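PDB 5VIP: MdcE from Pseudomonas aeruginosa, which is the gamma subunit of biotin-independent malonate decarboxylase and probably takes part in decarboxylating malonyl groups carried on an acyl carrier protein. Local coordinates for residues Trp224-Glu230 with Arg242-Cys246; Asp42-Leu46 with Leu82-Leu87; Lys104-Ala109 with Ala144-Gly150. All coordinates share one frame; numbering follows the deposited sequence.

How the interactions relate
Along the chain, interaction 2 closes first, then interaction 3, then interaction 1. Interaction 3 lies in the middle of the mixed sheet and pairs strands 106-113 and 148-152. The other two contacts lie on opposite sides of the chain's centre, with their own centres about 27 Å apart. Each is about 18 Å from interaction 3, centre to centre. Interaction 2 seats the loop before strand 46-53 on helix 81-97, which runs on to strand 106-113. Interaction 1 packs strand 225-227 against helix 237-254, which also lies on Ile149 of interaction 3. Strands 46-53 and 225-227 are outermost in the sheet within this chain, so the contacts sample its centre and both margins.

Interaction 1: Trp224-Glu230 with Arg242-Cys246; sequences WRTLPVE and RVRTC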
loop_
_atom_site.group_PDB
_atom_site.type_symbol
_atom_site.label_atom_id
_atom_site.label_comp_id
_atom_site.label_asym_id
_atom_site.label_seq_id
_atom_site.Cartn_x
_atom_site.Cartn_y
_atom_site.Cartn_z
ATOM N N TRP A 224 6.229 -12.712 -12.045
ATOM C CA TRP A 224 7.479 -13.230 -12.576
ATOM C C TRP A 224 7.230 -14.630 -13.174
ATOM O O TRP A 224 7.637 -14.905 -14.298
ATOM C CB TRP A 224 8.542 -13.269 -11.482
ATOM C CG TRP A 224 9.905 -13.568 -11.962
ATOM C CD1 TRP A 224 10.688 -12.784 -12.766
ATOM C CD2 TRP A 224 10.683 -14.724 -11.651
ATOM N NE1 TRP A 224 11.899 -13.393 -12.985
ATOM C CE2 TRP A 224 11.923 -14.586 -12.313
ATOM C CE3 TRP A 224 10.450 -15.871 -10.883
ATOM C CZ2 TRP A 224 12.926 -15.552 -12.230
ATOM C CZ3 TRP A 224 11.447 -16.825 -10.802
ATOM C CH2 TRP A 224 12.670 -16.660 -11.470
ATOM N N ARG A 225 6.496 -15.466 -12.446
ATOM C CA ARG A 225 6.113 -16.792 -12.904
ATOM C C ARG A 225 4.843 -17.339 -12.339
ATOM O O ARG A 225 4.457 -16.963 -11.272
ATOM C CB ARG A 225 7.187 -17.791 -12.557
ATOM C CG ARG A 225 8.461 -17.536 -13.286
ATOM C CD ARG A 225 9.217 -18.761 -13.638
ATOM N NE ARG A 225 10.502 -18.459 -14.203
ATOM C CZ ARG A 225 10.803 -17.435 -14.988
ATOM N NH1 ARG A 225 9.909 -16.536 -15.362
ATOM N NH2 ARG A 225 12.033 -17.302 -15.413
ATOM N N THR A 226 4.228 -18.250 -13.084
ATOM C CA THR A 226 3.095 -19.020 -12.589
ATOM C C THR A 226 3.500 -20.495 -12.526
ATOM O O THR A 226 4.381 -20.933 -13.274
ATOM C CB THR A 226 1.834 -18.863 -13.469
ATOM O OG1 THR A 226 2.116 -19.302 -14.803
ATOM C CG2 THR A 226 1.382 -17.410 -13.515
ATOM N N LEU A 227 2.869 -21.240 -11.622
ATOM C CA LEU A 227 3.231 -22.634 -11.355
ATOM C C LEU A 227 2.007 -23.515 -11.196
ATOM O O LEU A 227 1.196 -23.305 -10.294
ATOM C CB LEU A 227 4.060 -22.757 -10.076
ATOM C CG LEU A 227 5.436 -22.116 -9.951
ATOM C CD1 LEU A 227 6.016 -22.479 -8.586
ATOM C CD2 LEU A 227 6.354 -22.574 -11.077
ATOM N N PRO A 228 1.876 -24.530 -12.054
ATOM C CA PRO A 228 0.777 -25.465 -11.824
ATOM C C PRO A 228 1.115 -26.422 -10.687
ATOM O O PRO A 228 2.288 -26.726 -10.482
ATOM C CB PRO A 228 0.656 -26.204 -13.165
ATOM C CG PRO A 228 2.023 -26.131 -13.762
ATOM C CD PRO A 228 2.620 -24.815 -13.294
ATOM N N VAL A 229 0.105 -26.875 -9.948
ATOM C CA VAL A 229 0.311 -27.822 -8.856
ATOM C C VAL A 229 -0.750 -28.938 -8.913
ATOM O O VAL A 229 -1.847 -28.728 -9.438
ATOM C CB VAL A 229 0.273 -27.116 -7.467
ATOM C CG1 VAL A 229 1.415 -26.108 -7.349
ATOM C CG2 VAL A 229 -1.056 -26.411 -7.254
ATOM N N GLU A 230 -0.428 -30.112 -8.370
ATOM C CA GLU A 230 -1.369 -31.246 -8.395
ATOM C C GLU A 230 -2.469 -31.141 -7.343
ATOM O O GLU A 230 -3.651 -31.361 -7.639
ATOM C CB GLU A 230 -0.637 -32.585 -8.204
ATOM C CG GLU A 230 0.678 -32.709 -8.936
ATOM C CD GLU A 230 1.497 -33.930 -8.491
ATOM O OE1 GLU A 230 0.911 -34.870 -7.904
ATOM O OE2 GLU A 230 2.728 -33.952 -8.743
ATOM N N ARG A 242 8.723 -28.615 -6.762
ATOM C CA ARG A 242 8.608 -27.642 -7.841
ATOM C C ARG A 242 8.602 -26.217 -7.281
ATOM O O ARG A 242 9.256 -25.330 -7.828
ATOM C CB ARG A 242 7.350 -27.896 -8.688
ATOM C CG ARG A 242 7.441 -29.151 -9.583
ATOM C CD ARG A 242 6.234 -29.303 -10.522
ATOM N NE ARG A 242 5.091 -29.910 -9.847
ATOM C CZ ARG A 242 4.850 -31.217 -9.813
ATOM N NH1 ARG A 242 5.666 -32.063 -10.430
ATOM N NH2 ARG A 242 3.789 -31.685 -9.161
ATOM N N VAL A 243 7.873 -26.001 -6.191
ATOM C CA VAL A 243 7.782 -24.662 -5.610
ATOM C C VAL A 243 9.114 -24.232 -4.988
ATOM O O VAL A 243 9.561 -23.107 -5.196
ATOM C CB VAL A 243 6.661 -24.576 -4.563
ATOM C CG1 VAL A 243 6.744 -23.244 -3.782
ATOM C CG2 VAL A 243 5.318 -24.718 -5.241
ATOM N N ARG A 244 9.765 -25.133 -4.253
ATOM C CA ARG A 244 11.074 -24.820 -3.681
ATOM C C ARG A 244 12.080 -24.475 -4.770
ATOM O O ARG A 244 12.887 -23.554 -4.614
ATOM C CB ARG A 244 11.594 -25.984 -2.832
ATOM C CG ARG A 244 11.078 -25.945 -1.410
ATOM C CD ARG A 244 11.455 -27.170 -0.609
ATOM N NE ARG A 244 10.943 -27.044 0.751
ATOM C CZ ARG A 244 10.813 -28.053 1.605
ATOM N NH1 ARG A 244 11.155 -29.280 1.238
ATOM N NH2 ARG A 244 10.331 -27.833 2.825
ATOM N N THR A 245 12.015 -25.204 -5.877
ATOM C CA THR A 245 12.908 -24.961 -7.005
ATOM C C THR A 245 12.693 -23.566 -7.570
ATOM O O THR A 245 13.644 -22.820 -7.795
ATOM C CB THR A 245 12.690 -25.994 -8.116
ATOM O OG1 THR A 245 13.034 -27.290 -7.617
ATOM C CG2 THR A 245 13.558 -25.676 -9.322
ATOM N N CYS A 246 11.427 -23.227 -7.790
ATOM C CA CYS A 246 11.058 -21.930 -8.347
ATOM C C CYS A 246 11.456 -20.782 -7.414
ATOM O O CYS A 246 12.004 -19.773 -7.864
ATOM C CB CYS A 246 9.558 -21.907 -8.637
ATOM S SG CYS A 246 8.997 -20.456 -9.570
#
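Leu227 points its isobutyl end at Cys246 on the facing helix. Its CG lies beside the backbone N (chi1 -64°), and this drops both methyl groups onto the cysteine. Leu227 CD1 is 3.6 Å from Cys246 CB. The sulfur meets both branches evenly, with Cys246 SG 3.7 Å from Leu227 CD1 and 3.7 Å from Leu227 CD2. Val243 adds its CG2 branch against Leu227 CD1 at 4.1 Å. Trp224 turns a ring edge to the helix, where CZ3 approaches Cys246 O, while the guanidinium of Arg225 lies over the rim of one indole face. Strand 225-227 is the outermost strand on its side of the mixed sheet. It runs nearly antiparallel to the 242-246 part of helix 237-254, a strand-and-helix layering consistent with the crotonase-like fold of this family. Leu227 and Cys246 both also touch Ile172 of the adjoining strand 170-174. At the more exposed end, Glu230 and Arg242 cross at about a right angle. Arg242 NH2 donates to Glu230 OE2 in a salt bridge, modelled short at 2.5 Å, with an N-H...O angle of 153°. The oxygen lies in the guanidinium plane but is met on its anti side, and the two flat groups are turned 37° apart. Asp239 OD1 is a second anionic partner of Arg242 NH2 and also accepts from Glu230 N.

Interaction 2: Asp42-Leu46 with Leu82-Leu87; sequences DPASL and LEGWGL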
loop_
_atom_site.group_PDB
_atom_site.type_symbol
_atom_site.label_atom_id
_atom_site.label_comp_id
_atom_site.label_asym_id
_atom_site.label_seq_id
_atom_site.Cartn_x
_atom_site.Cartn_y
_atom_site.Cartn_z
ATOM N N ASP A 42 4.422 -13.711 18.644
ATOM C CA ASP A 42 3.584 -13.283 17.522
ATOM C C ASP A 42 2.092 -13.434 17.793
ATOM O O ASP A 42 1.689 -14.282 18.578
ATOM C CB ASP A 42 3.938 -14.079 16.259
ATOM C CG ASP A 42 5.314 -13.732 15.707
ATOM O OD1 ASP A 42 5.858 -12.664 16.062
ATOM O OD2 ASP A 42 5.841 -14.524 14.898
ATOM N N PRO A 43 1.264 -12.600 17.139
ATOM C CA PRO A 43 -0.172 -12.889 17.057
ATOM C C PRO A 43 -0.410 -14.284 16.462
ATOM O O PRO A 43 0.361 -14.716 15.600
ATOM C CB PRO A 43 -0.704 -11.798 16.121
ATOM C CG PRO A 43 0.295 -10.692 16.214
ATOM C CD PRO A 43 1.622 -11.327 16.487
ATOM N N ALA A 44 -1.468 -14.964 16.896
ATOM C CA ALA A 44 -1.773 -16.315 16.424
ATOM C C ALA A 44 -2.184 -16.342 14.953
ATOM O O ALA A 44 -2.221 -17.406 14.328
ATOM C CB ALA A 44 -2.867 -16.932 17.280
ATOM N N SER A 45 -2.505 -15.172 14.410
ATOM C CA SER A 45 -2.853 -15.040 13.000
ATOM C C SER A 45 -1.611 -14.873 12.124
ATOM O O SER A 45 -1.718 -14.639 10.925
ATOM C CB SER A 45 -3.785 -13.851 12.811
ATOM O OG SER A 45 -3.255 -12.719 13.482
ATOM N N LEU A 46 -0.437 -14.975 12.737
ATOM C CA LEU A 46 0.837 -14.869 12.035
ATOM C C LEU A 46 1.674 -16.132 12.179
ATOM O O LEU A 46 1.865 -16.624 13.288
ATOM C CB LEU A 46 1.646 -13.692 12.576
ATOM C CG LEU A 46 1.886 -12.571 11.588
ATOM C CD1 LEU A 46 0.539 -11.983 11.248
ATOM C CD2 LEU A 46 2.827 -11.536 12.183
ATOM N N LEU A 82 -3.627 -6.367 14.368
ATOM C CA LEU A 82 -2.529 -7.133 14.933
ATOM C C LEU A 82 -1.672 -7.720 13.828
ATOM O O LEU A 82 -0.465 -7.875 13.987
ATOM C CB LEU A 82 -3.056 -8.244 15.844
ATOM C CG LEU A 82 -3.842 -7.712 17.045
ATOM C CD1 LEU A 82 -4.438 -8.855 17.849
ATOM C CD2 LEU A 82 -2.938 -6.850 17.920
ATOM N N GLU A 83 -2.302 -8.030 12.703
ATOM C CA GLU A 83 -1.602 -8.653 11.593
ATOM C C GLU A 83 -0.701 -7.645 10.902
ATOM O O GLU A 83 0.443 -7.951 10.592
ATOM C CB GLU A 83 -2.589 -9.262 10.593
ATOM C CG GLU A 83 -3.404 -10.426 11.167
ATOM C CD GLU A 83 -4.372 -9.988 12.264
ATOM O OE1 GLU A 83 -5.074 -8.967 12.067
ATOM O OE2 GLU A 83 -4.417 -10.657 13.327
ATOM N N GLY A 84 -1.229 -6.443 10.671
ATOM C CA GLY A 84 -0.447 -5.353 10.116
ATOM C C GLY A 84 0.752 -5.009 10.981
ATOM O O GLY A 84 1.891 -5.019 10.513
ATOM N N TRP A 85 0.518 -4.704 12.256
ATOM C CA TRP A 85 1.639 -4.324 13.099
ATOM C C TRP A 85 2.531 -5.525 13.370
ATOM O O TRP A 85 3.739 -5.373 13.487
ATOM C CB TRP A 85 1.165 -3.700 14.413
ATOM C CG TRP A 85 0.605 -2.307 14.267
ATOM C CD1 TRP A 85 -0.650 -1.891 14.601
ATOM C CD2 TRP A 85 1.289 -1.149 13.755
ATOM N NE1 TRP A 85 -0.786 -0.539 14.342
ATOM C CE2 TRP A 85 0.390 -0.067 13.817
ATOM C CE3 TRP A 85 2.577 -0.925 13.248
ATOM C CZ2 TRP A 85 0.735 1.225 13.388
ATOM C CZ3 TRP A 85 2.922 0.361 12.834
ATOM C CH2 TRP A 85 2.001 1.414 12.900
ATOM N N GLY A 86 1.937 -6.718 13.450
ATOM C CA GLY A 86 2.713 -7.932 13.658
ATOM C C GLY A 86 3.696 -8.235 12.536
ATOM O O GLY A 86 4.847 -8.618 12.774
ATOM N N LEU A 87 3.238 -8.068 11.299
ATOM C CA LEU A 87 4.108 -8.217 10.132
ATOM C C LEU A 87 5.250 -7.211 10.162
ATOM O O LEU A 87 6.403 -7.557 9.909
ATOM C CB LEU A 87 3.305 -8.050 8.831
ATOM C CG LEU A 87 2.485 -9.263 8.392
ATOM C CD1 LEU A 87 1.613 -8.916 7.191
ATOM C CD2 LEU A 87 3.423 -10.418 8.069
#
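Leu46 and Pro43 press onto the bare backbone of helix 81-97 at Gly86. With no side chain on Gly86, Leu46 CD2 comes within 3.4 Å of Gly86 C. The other branch, Leu46 CD1, lies 4.0 Å from Glu83 CA, one turn earlier, so the two methyl groups spread along the helix. Pro43 brings its ring tip to the same surface: its CG is 3.7 Å from Leu82 O and 4.2 Å from Leu82 CB. Leu87 CD2 meets Leu46 CD2 at 4.3 Å.

The polar link is between Ser45 and Glu83. Ser45 OG donates to Glu83 OE2, though the modelled 2.4 Å separation is very short and its exact value doubtful. The glutamate chain bends at chi2 (67°), which folds the carboxylate back toward the start of the helix. There its OE1 accepts from Gly80 N, and its OE2 has a second donor in Asn69 ND2. These bonds fix the carboxylate in a buried place.

The loop is itself a type I turn from Pro43 to Leu46, closed by Leu46 N to Pro43 O at 3.0 Å. Ser45 also bonds through its backbone to Val64. Trp85, on another side of the helix, stacks on an aromatic ring of another protein chain. Helix 81-97 connects the parallel neighbours 56-63 and 106-113, so the loop leading into strand 46-53 rests on the helix of a beta-alpha-beta crossover.

Interaction 3: Lys104-Ala109 with Ala144-Gly150; sequences KRALLA and AGHPLIG
Leu107 N donates to Pro147 O at 2.7 Å, the shortest polar bond between the two segments. Ala106 CA makes a CA-H...O contact with the same oxygen, Pro147 O, at 3.2 Å. Leu107 O then accepts from Ile149 N at 2.9 Å. Ala109 N closes the series on Ile149 O at 2.8 Å.

His146 extends the pairing beyond the strands. Its ND1 donates to Arg105 O at 2.8 Å with an N-H...O angle of 156°, in the carbonyl plane and on a lone pair. The ring edge is thus fixed, and Lys104 CB sits over one face in a CH-pi contact, 3.5 Å from the centroid of the His146 ring and only 8° off its normal. The lysine chain bends at chi2 (-71°) and crosses the imidazole at about a right angle. A water joins Lys104 NZ to His146 NE2, and NZ also donates to Asp98 O.

Strands 106-113 and 148-152 are adjacent and parallel. The connection between them includes helix 127-143 and makes a beta-alpha-beta crossover in the central sheet of an alpha/beta fold. That helix ends in a Schellman motif at Gly145, whose positive phi turns the chain toward His146.

Leu107 and Leu148 lie side by side on one sheet face, CD1 to CD1 at 3.8 Å, and that face is covered by helix 127-143. On the other face Leu108 runs alongside Ile149, with Leu108 CD2 3.7 Å from Ile149 CD1. Helix 237-254 packs on Ile149 there through Leu247, Ala250 and Ile254. The Arg105 chain bends at chi3, and its guanidinium forms salt bridges with Asp98 and Asp50.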
loop_
_atom_site.group_PDB
_atom_site.type_symbol
_atom_site.label_atom_id
_atom_site.label_comp_id
_atom_site.label_asym_id
_atom_site.label_seq_id
_atom_site.Cartn_x
_atom_site.Cartn_y
_atom_site.Cartn_z
ATOM N N LYS A 104 21.749 -10.874 3.693
ATOM C CA LYS A 104 20.425 -10.501 4.185
ATOM C C LYS A 104 19.456 -11.641 3.899
ATOM O O LYS A 104 19.366 -12.099 2.766
ATOM C CB LYS A 104 19.925 -9.219 3.516
ATOM C CG LYS A 104 20.950 -8.119 3.383
ATOM C CD LYS A 104 21.274 -7.499 4.715
ATOM C CE LYS A 104 21.898 -6.134 4.529
ATOM N NZ LYS A 104 21.948 -5.419 5.832
ATOM N N ARG A 105 18.723 -12.091 4.911
ATOM C CA ARG A 105 17.852 -13.238 4.727
ATOM C C ARG A 105 16.713 -12.904 3.767
ATOM O O ARG A 105 16.241 -11.760 3.703
ATOM C CB ARG A 105 17.298 -13.721 6.069
ATOM C CG ARG A 105 16.101 -12.943 6.584
ATOM C CD ARG A 105 15.830 -13.319 8.025
ATOM N NE ARG A 105 16.935 -12.915 8.889
ATOM C CZ ARG A 105 17.009 -13.188 10.184
ATOM N NH1 ARG A 105 16.047 -13.886 10.777
ATOM N NH2 ARG A 105 18.052 -12.768 10.884
ATOM N N ALA A 106 16.292 -13.901 2.998
ATOM C CA ALA A 106 15.180 -13.696 2.088
ATOM C C ALA A 106 13.897 -13.647 2.897
ATOM O O ALA A 106 13.772 -14.313 3.927
ATOM C CB ALA A 106 15.119 -14.792 1.028
ATOM N N LEU A 107 12.954 -12.831 2.441
ATOM C CA LEU A 107 11.635 -12.785 3.041
ATOM C C LEU A 107 10.682 -13.422 2.056
ATOM O O LEU A 107 10.492 -12.918 0.947
ATOM C CB LEU A 107 11.219 -11.344 3.367
ATOM C CG LEU A 107 12.211 -10.593 4.264
ATOM C CD1 LEU A 107 11.786 -9.158 4.491
ATOM C CD2 LEU A 107 12.425 -11.322 5.596
ATOM N N LEU A 108 10.107 -14.548 2.460
ATOM C CA LEU A 108 9.215 -15.315 1.605
ATOM C C LEU A 108 7.793 -15.170 2.112
ATOM O O LEU A 108 7.407 -15.799 3.108
ATOM C CB LEU A 108 9.633 -16.790 1.575
ATOM C CG LEU A 108 11.123 -16.991 1.262
ATOM C CD1 LEU A 108 11.528 -18.473 1.303
ATOM C CD2 LEU A 108 11.462 -16.391 -0.093
ATOM N N ALA A 109 7.019 -14.317 1.449
ATOM C CA ALA A 109 5.656 -14.077 1.877
ATOM C C ALA A 109 4.734 -15.089 1.221
ATOM O O ALA A 109 4.607 -15.133 0.001
ATOM C CB ALA A 109 5.212 -12.646 1.546
ATOM N N ALA A 144 16.973 -2.351 1.425
ATOM C CA ALA A 144 18.209 -2.645 2.154
ATOM C C ALA A 144 18.930 -3.878 1.606
ATOM O O ALA A 144 20.050 -4.181 2.022
ATOM C CB ALA A 144 17.910 -2.828 3.638
ATOM N N GLY A 145 18.288 -4.598 0.688
ATOM C CA GLY A 145 18.914 -5.750 0.070
ATOM C C GLY A 145 18.377 -7.116 0.460
ATOM O O GLY A 145 18.941 -8.131 0.065
ATOM N N HIS A 146 17.299 -7.169 1.234
ATOM C CA HIS A 146 16.638 -8.452 1.465
ATOM C C HIS A 146 15.857 -8.868 0.230
ATOM O O HIS A 146 15.030 -8.103 -0.269
ATOM C CB HIS A 146 15.698 -8.389 2.665
ATOM C CG HIS A 146 16.399 -8.218 3.975
ATOM N ND1 HIS A 146 16.646 -9.272 4.829
ATOM C CD2 HIS A 146 16.901 -7.114 4.582
ATOM C CE1 HIS A 146 17.270 -8.824 5.906
ATOM N NE2 HIS A 146 17.434 -7.519 5.782
ATOM N N PRO A 147 16.125 -10.079 -0.292
ATOM C CA PRO A 147 15.259 -10.541 -1.374
ATOM C C PRO A 147 13.863 -10.811 -0.831
ATOM O O PRO A 147 13.721 -11.548 0.147
ATOM C CB PRO A 147 15.939 -11.831 -1.856
ATOM C CG PRO A 147 17.369 -11.715 -1.373
ATOM C CD PRO A 147 17.279 -10.971 -0.075
ATOM N N LEU A 148 12.853 -10.195 -1.436
ATOM C CA LEU A 148 11.464 -10.477 -1.086
ATOM C C LEU A 148 10.792 -11.218 -2.209
ATOM O O LEU A 148 10.808 -10.762 -3.356
ATOM C CB LEU A 148 10.661 -9.205 -0.827
ATOM C CG LEU A 148 10.663 -8.507 0.516
ATOM C CD1 LEU A 148 12.078 -8.061 0.865
ATOM C CD2 LEU A 148 9.723 -7.306 0.392
ATOM N N ILE A 149 10.174 -12.337 -1.870
ATOM C CA ILE A 149 9.415 -13.109 -2.837
ATOM C C ILE A 149 8.015 -13.309 -2.317
ATOM O O ILE A 149 7.820 -13.755 -1.174
ATOM C CB ILE A 149 10.072 -14.494 -3.119
ATOM C CG1 ILE A 149 11.493 -14.306 -3.660
ATOM C CG2 ILE A 149 9.246 -15.271 -4.107
ATOM C CD1 ILE A 149 12.349 -15.553 -3.597
ATOM N N GLY A 150 7.032 -12.986 -3.154
ATOM C CA GLY A 150 5.645 -13.205 -2.791
ATOM C C GLY A 150 5.110 -14.465 -3.459
ATOM O O GLY A 150 5.103 -14.556 -4.685
HETATM O O HOH W 1 19.358 -5.998 7.142
#